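Local coordinates for LP04448p (Drosophila melanogaster, PDB 2QK2), which probably binds tubulin through its HEAT-repeat TOG domains, as a microtubule plus-end protein of the XMAP215/Dis1 family, at residues A60-I65 with A96-P101; E105-K110 with A117-I122. All coordinates share one frame; numbering follows the deposited sequence.

In the fold
Contact 1 joins helix 55-67 to helix 93-105, and contact 2 folds the connection between helices 93-105 and 112-126 back onto the second of them, so the two follow in series along the chain. Their centres are 11 Å apart, and they share a boundary. Ile65 CG2 of contact 1 packs on Leu118 CD2 of contact 2 at 4.0 Å, while Ile65 O lies 3.4 Å from Lys106 CE. Contact 2 is buried, whereas contact 1 is only partly so. No ligand is bound at either contact; both belong to the helical framework of the TOG domain, the module that in this family is known to bind tubulin.

Contact 1: A60-I65 with A96-P101; sequences ALKKVI and ASACVP
Lys62 meets Ala98 and Cys99 in a contact made by one long side chain laid against the turn of a neighbouring helix. Just before that turn, Ser97 directs its hydroxyl to a hydrogen bond with Gln134 of helix 131-141. At Ala98 the lysine arrives: Lys62 CE comes to 3.8 Å from Ala98 O, and Lys62 NZ ends beside the methyl, 4.1 Å from Ala98 CB. No hydrogen bond joins the segments, and Lys62 NZ stays 4.5 Å from Ala98 O, so the carbonyl is touched by the aliphatic chain and not gripped by the ammonium. Cys99 carries the other half of the contact. Cys99 CA and Lys62 CA, 7.1 Å apart, mark the closest approach of the two backbones, and Lys62 CD lies 3.8 Å from Cys99 SG. With SG anti to the carbonyl carbon and beside the backbone N (chi1 -72°), the sulfur is placed where Lys62 CD meets it; the Cys99 side chain also touches Phe92 and Ile125. Helices 55-67 and 93-105 are separated in sequence by helix 71-88, an order that fits the stacked helical layers of a HEAT-repeat TOG domain; the small buried surface, 117 Å² in all, shows that these particular turns meet lightly. The lysine chain is bent at chi2 (-141°, off a staggered value), chi3 and chi4. Beyond CD it turns off from the sulfur, Lys62 CE being 4.8 Å from Cys99 SG. Lys62 also touches a crystal neighbour, so the position of its tip may partly reflect the lattice. Farther on, Val100 turns its CB from helix 55-67, and both it and Pro101 pack on Ser137 of helix 131-141.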
loop_
_atom_site.group_PDB
_atom_site.type_symbol
_atom_site.label_atom_id
_atom_site.label_comp_id
_atom_site.label_asym_id
_atom_site.label_seq_id
_atom_site.Cartn_x
_atom_site.Cartn_y
_atom_site.Cartn_z
ATOM N N ALA A 60 -5.613 -15.582 5.530
ATOM C CA ALA A 60 -6.346 -15.358 6.778
ATOM C C ALA A 60 -6.412 -13.864 7.100
ATOM O O ALA A 60 -7.460 -13.349 7.484
ATOM C CB ALA A 60 -5.675 -16.121 7.932
ATOM N N LEU A 61 -5.287 -13.170 6.945
ATOM C CA LEU A 61 -5.252 -11.742 7.214
ATOM C C LEU A 61 -6.135 -10.979 6.232
ATOM O O LEU A 61 -6.872 -10.075 6.628
ATOM C CB LEU A 61 -3.813 -11.215 7.151
ATOM C CG LEU A 61 -2.912 -11.720 8.284
ATOM C CD1 LEU A 61 -1.500 -11.172 8.087
ATOM C CD2 LEU A 61 -3.475 -11.274 9.642
ATOM N N LYS A 62 -6.070 -11.344 4.955
ATOM C CA LYS A 62 -6.894 -10.681 3.946
ATOM C C LYS A 62 -8.374 -10.849 4.269
ATOM O O LYS A 62 -9.167 -9.924 4.098
ATOM C CB LYS A 62 -6.631 -11.254 2.548
ATOM C CG LYS A 62 -5.234 -10.988 2.008
ATOM C CD LYS A 62 -5.266 -10.674 0.512
ATOM C CE LYS A 62 -5.953 -11.770 -0.292
ATOM N NZ LYS A 62 -5.133 -13.003 -0.395
ATOM N N LYS A 63 -8.749 -12.042 4.722
ATOM C CA LYS A 63 -10.142 -12.306 5.060
ATOM C C LYS A 63 -10.611 -11.362 6.165
ATOM O O LYS A 63 -11.705 -10.794 6.084
ATOM C CB LYS A 63 -10.314 -13.769 5.490
ATOM C CG LYS A 63 -11.728 -14.128 5.928
ATOM C CD LYS A 63 -11.894 -15.636 6.062
ATOM C CE LYS A 63 -13.238 -16.009 6.690
ATOM N NZ LYS A 63 -13.269 -15.704 8.157
ATOM N N VAL A 64 -9.782 -11.182 7.192
ATOM C CA VAL A 64 -10.142 -10.285 8.284
ATOM C C VAL A 64 -10.265 -8.870 7.740
ATOM O O VAL A 64 -11.256 -8.184 7.982
ATOM C CB VAL A 64 -9.073 -10.274 9.412
ATOM C CG1 VAL A 64 -9.443 -9.228 10.470
ATOM C CG2 VAL A 64 -8.966 -11.655 10.059
ATOM N N ILE A 65 -9.255 -8.432 6.996
ATOM C CA ILE A 65 -9.252 -7.080 6.450
ATOM C C ILE A 65 -10.466 -6.772 5.585
ATOM O O ILE A 65 -11.112 -5.734 5.750
ATOM C CB ILE A 65 -7.961 -6.818 5.633
ATOM C CG1 ILE A 65 -6.762 -6.767 6.585
ATOM C CG2 ILE A 65 -8.088 -5.516 4.838
ATOM C CD1 ILE A 65 -5.410 -6.752 5.896
ATOM N N ALA A 96 1.977 -10.461 -3.138
ATOM C CA ALA A 96 1.629 -9.072 -3.441
ATOM C C ALA A 96 0.415 -8.799 -4.335
ATOM O O ALA A 96 -0.505 -8.086 -3.932
ATOM C CB ALA A 96 2.855 -8.350 -4.010
ATOM N N SER A 97 0.404 -9.351 -5.542
ATOM C CA SER A 97 -0.695 -9.099 -6.472
ATOM C C SER A 97 -2.110 -9.361 -5.961
ATOM O O SER A 97 -3.041 -8.628 -6.309
ATOM C CB SER A 97 -0.471 -9.875 -7.768
ATOM O OG SER A 97 0.696 -9.402 -8.416
ATOM N N ALA A 98 -2.286 -10.400 -5.152
ATOM C CA ALA A 98 -3.610 -10.713 -4.624
ATOM C C ALA A 98 -3.992 -9.763 -3.482
ATOM O O ALA A 98 -5.175 -9.514 -3.244
ATOM C CB ALA A 98 -3.655 -12.166 -4.150
ATOM N N CYS A 99 -2.992 -9.217 -2.795
ATOM C CA CYS A 99 -3.242 -8.297 -1.689
ATOM C C CYS A 99 -3.623 -6.881 -2.115
ATOM O O CYS A 99 -4.538 -6.287 -1.550
ATOM C CB CYS A 99 -2.009 -8.195 -0.784
ATOM S SG CYS A 99 -1.656 -9.640 0.234
ATOM N N VAL A 100 -2.912 -6.340 -3.102
ATOM C CA VAL A 100 -3.136 -4.966 -3.554
ATOM C C VAL A 100 -4.591 -4.561 -3.817
ATOM O O VAL A 100 -5.075 -3.586 -3.240
ATOM C CB VAL A 100 -2.252 -4.650 -4.793
ATOM C CG1 VAL A 100 -2.630 -3.295 -5.393
ATOM C CG2 VAL A 100 -0.775 -4.637 -4.374
ATOM N N PRO A 101 -5.305 -5.291 -4.686
ATOM C CA PRO A 101 -6.703 -4.957 -4.979
ATOM C C PRO A 101 -7.597 -4.927 -3.732
ATOM O O PRO A 101 -8.426 -4.031 -3.577
ATOM C CB PRO A 101 -7.124 -6.060 -5.952
ATOM C CG PRO A 101 -5.846 -6.385 -6.658
ATOM C CD PRO A 101 -4.843 -6.403 -5.534
#

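Contact 2: E105-K110 with A117-I122; sequences EKFKEK and ALREAI
This is a buried apolar contact in which Lys106 and Phe107, in the connection between helices 93-105 and 112-126, fold back onto Leu118 and Arg119 of the latter helix. Leu118 is the main partner. Its CB lies 3.5 Å from Phe107 CE2, and its CD1 reaches over the ring in an off-centre CH-pi contact, 4.2 Å from the centroid and 29° off the normal. Phe107 CG stands anti to the carbonyl carbon (chi1 -86°), which sends the ring out to Leu118. At the ring edge, near its plane, Arg119 N is 3.9 Å from Phe107 CZ, and Arg119 CG stands 4.0 Å from the same carbon. From there the arginine chain runs extended to a salt bridge with Glu152. The Lys106 side chain crosses Leu118 at about a right angle, with its CG 3.8 Å from Leu118 CD1. That methyl also sits 3.5 Å from Lys106 O. Replacing Phe107 by an alanine would probably open a gap beside Leu118 and take away the apolar surface against which Arg119 CG lies. Consecutive helices joined by a short connection and packed through apolar side chains are consistent with the helical array of a HEAT-repeat TOG domain.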
loop_
_atom_site.group_PDB
_atom_site.type_symbol
_atom_site.label_atom_id
_atom_site.label_comp_id
_atom_site.label_asym_id
_atom_site.label_seq_id
_atom_site.Cartn_x
_atom_site.Cartn_y
_atom_site.Cartn_z
ATOM N N GLU A 105 -9.503 -1.455 -2.187
ATOM C CA GLU A 105 -10.953 -1.408 -2.036
ATOM C C GLU A 105 -11.387 -1.162 -0.596
ATOM O O GLU A 105 -12.446 -0.583 -0.347
ATOM C CB GLU A 105 -11.576 -2.705 -2.545
ATOM C CG GLU A 105 -11.815 -2.705 -4.044
ATOM C CD GLU A 105 -12.207 -4.070 -4.574
ATOM O OE1 GLU A 105 -12.960 -4.785 -3.872
ATOM O OE2 GLU A 105 -11.771 -4.419 -5.698
ATOM N N LYS A 106 -10.563 -1.591 0.353
ATOM C CA LYS A 106 -10.896 -1.410 1.753
ATOM C C LYS A 106 -10.756 0.050 2.183
ATOM O O LYS A 106 -11.154 0.420 3.290
ATOM C CB LYS A 106 -10.030 -2.325 2.626
ATOM C CG LYS A 106 -10.471 -2.378 4.081
ATOM C CD LYS A 106 -11.952 -2.760 4.217
ATOM C CE LYS A 106 -12.419 -2.595 5.657
ATOM N NZ LYS A 106 -13.872 -2.872 5.828
ATOM N N PHE A 107 -10.197 0.888 1.309
ATOM C CA PHE A 107 -10.063 2.301 1.641
ATOM C C PHE A 107 -11.422 2.996 1.646
ATOM O O PHE A 107 -11.502 4.216 1.787
ATOM C CB PHE A 107 -9.093 3.009 0.686
ATOM C CG PHE A 107 -7.652 2.899 1.109
ATOM C CD1 PHE A 107 -6.702 2.339 0.264
ATOM C CD2 PHE A 107 -7.254 3.329 2.373
ATOM C CE1 PHE A 107 -5.376 2.206 0.672
ATOM C CE2 PHE A 107 -5.931 3.201 2.790
ATOM C CZ PHE A 107 -4.989 2.638 1.937
ATOM N N LYS A 108 -12.492 2.221 1.489
ATOM C CA LYS A 108 -13.838 2.785 1.541
ATOM C C LYS A 108 -14.091 3.081 3.020
ATOM O O LYS A 108 -14.921 3.918 3.369
ATOM C CB LYS A 108 -14.875 1.784 1.027
ATOM C CG LYS A 108 -14.873 0.477 1.793
ATOM C CD LYS A 108 -16.049 -0.413 1.423
ATOM C CE LYS A 108 -15.956 -1.747 2.156
ATOM N NZ LYS A 108 -15.727 -1.557 3.626
ATOM N N GLU A 109 -13.357 2.379 3.881
ATOM C CA GLU A 109 -13.459 2.562 5.324
ATOM C C GLU A 109 -12.677 3.827 5.672
ATOM O O GLU A 109 -11.494 3.933 5.355
ATOM C CB GLU A 109 -12.858 1.352 6.045
ATOM C CG GLU A 109 -12.710 1.527 7.546
ATOM C CD GLU A 109 -14.035 1.807 8.223
ATOM O OE1 GLU A 109 -14.224 2.937 8.717
ATOM O OE2 GLU A 109 -14.889 0.898 8.251
ATOM N N LYS A 110 -13.327 4.776 6.338
ATOM C CA LYS A 110 -12.669 6.034 6.671
ATOM C C LYS A 110 -12.123 6.188 8.086
ATOM O O LYS A 110 -11.439 7.168 8.375
ATOM C CB LYS A 110 -13.605 7.202 6.356
ATOM C CG LYS A 110 -14.068 7.229 4.904
ATOM C CD LYS A 110 -14.859 8.490 4.578
ATOM C CE LYS A 110 -13.970 9.724 4.633
ATOM N NZ LYS A 110 -14.690 10.960 4.198
ATOM N N ALA A 117 -3.347 1.789 9.155
ATOM C CA ALA A 117 -2.911 0.399 9.044
ATOM C C ALA A 117 -2.927 -0.064 7.585
ATOM O O ALA A 117 -2.012 -0.761 7.144
ATOM C CB ALA A 117 -3.806 -0.504 9.896
ATOM N N LEU A 118 -3.957 0.326 6.837
ATOM C CA LEU A 118 -4.050 -0.060 5.429
ATOM C C LEU A 118 -2.896 0.552 4.635
ATOM O O LEU A 118 -2.292 -0.119 3.792
ATOM C CB LEU A 118 -5.381 0.388 4.821
ATOM C CG LEU A 118 -6.645 -0.324 5.296
ATOM C CD1 LEU A 118 -7.863 0.277 4.601
ATOM C CD2 LEU A 118 -6.545 -1.807 4.991
ATOM N N ARG A 119 -2.597 1.825 4.894
ATOM C CA ARG A 119 -1.498 2.490 4.197
ATOM C C ARG A 119 -0.190 1.760 4.487
ATOM O O ARG A 119 0.584 1.473 3.579
ATOM C CB ARG A 119 -1.367 3.947 4.645
ATOM C CG ARG A 119 -2.471 4.867 4.152
ATOM C CD ARG A 119 -2.226 6.300 4.623
ATOM N NE ARG A 119 -3.285 7.205 4.184
ATOM C CZ ARG A 119 -3.397 8.468 4.586
ATOM N NH1 ARG A 119 -2.510 8.974 5.435
ATOM N NH2 ARG A 119 -4.405 9.219 4.159
ATOM N N GLU A 120 0.056 1.465 5.759
ATOM C CA GLU A 120 1.277 0.763 6.137
ATOM C C GLU A 120 1.379 -0.565 5.404
ATOM O O GLU A 120 2.438 -0.923 4.889
ATOM C CB GLU A 120 1.309 0.500 7.640
ATOM C CG GLU A 120 1.613 1.712 8.472
ATOM C CD GLU A 120 1.668 1.381 9.951
ATOM O OE1 GLU A 120 2.379 0.418 10.316
ATOM O OE2 GLU A 120 1.007 2.083 10.745
ATOM N N ALA A 121 0.265 -1.288 5.353
ATOM C CA ALA A 121 0.241 -2.583 4.695
ATOM C C ALA A 121 0.509 -2.486 3.202
ATOM O O ALA A 121 1.401 -3.163 2.689
ATOM C CB ALA A 121 -1.101 -3.281 4.940
ATOM N N ILE A 122 -0.246 -1.651 2.494
ATOM C CA ILE A 122 -0.029 -1.559 1.060
ATOM C C ILE A 122 1.349 -0.988 0.720
ATOM O O ILE A 122 1.944 -1.365 -0.292
ATOM C CB ILE A 122 -1.165 -0.759 0.352
ATOM C CG1 ILE A 122 -1.132 -1.059 -1.149
ATOM C CG2 ILE A 122 -1.015 0.738 0.594
ATOM C CD1 ILE A 122 -2.367 -0.608 -1.882
#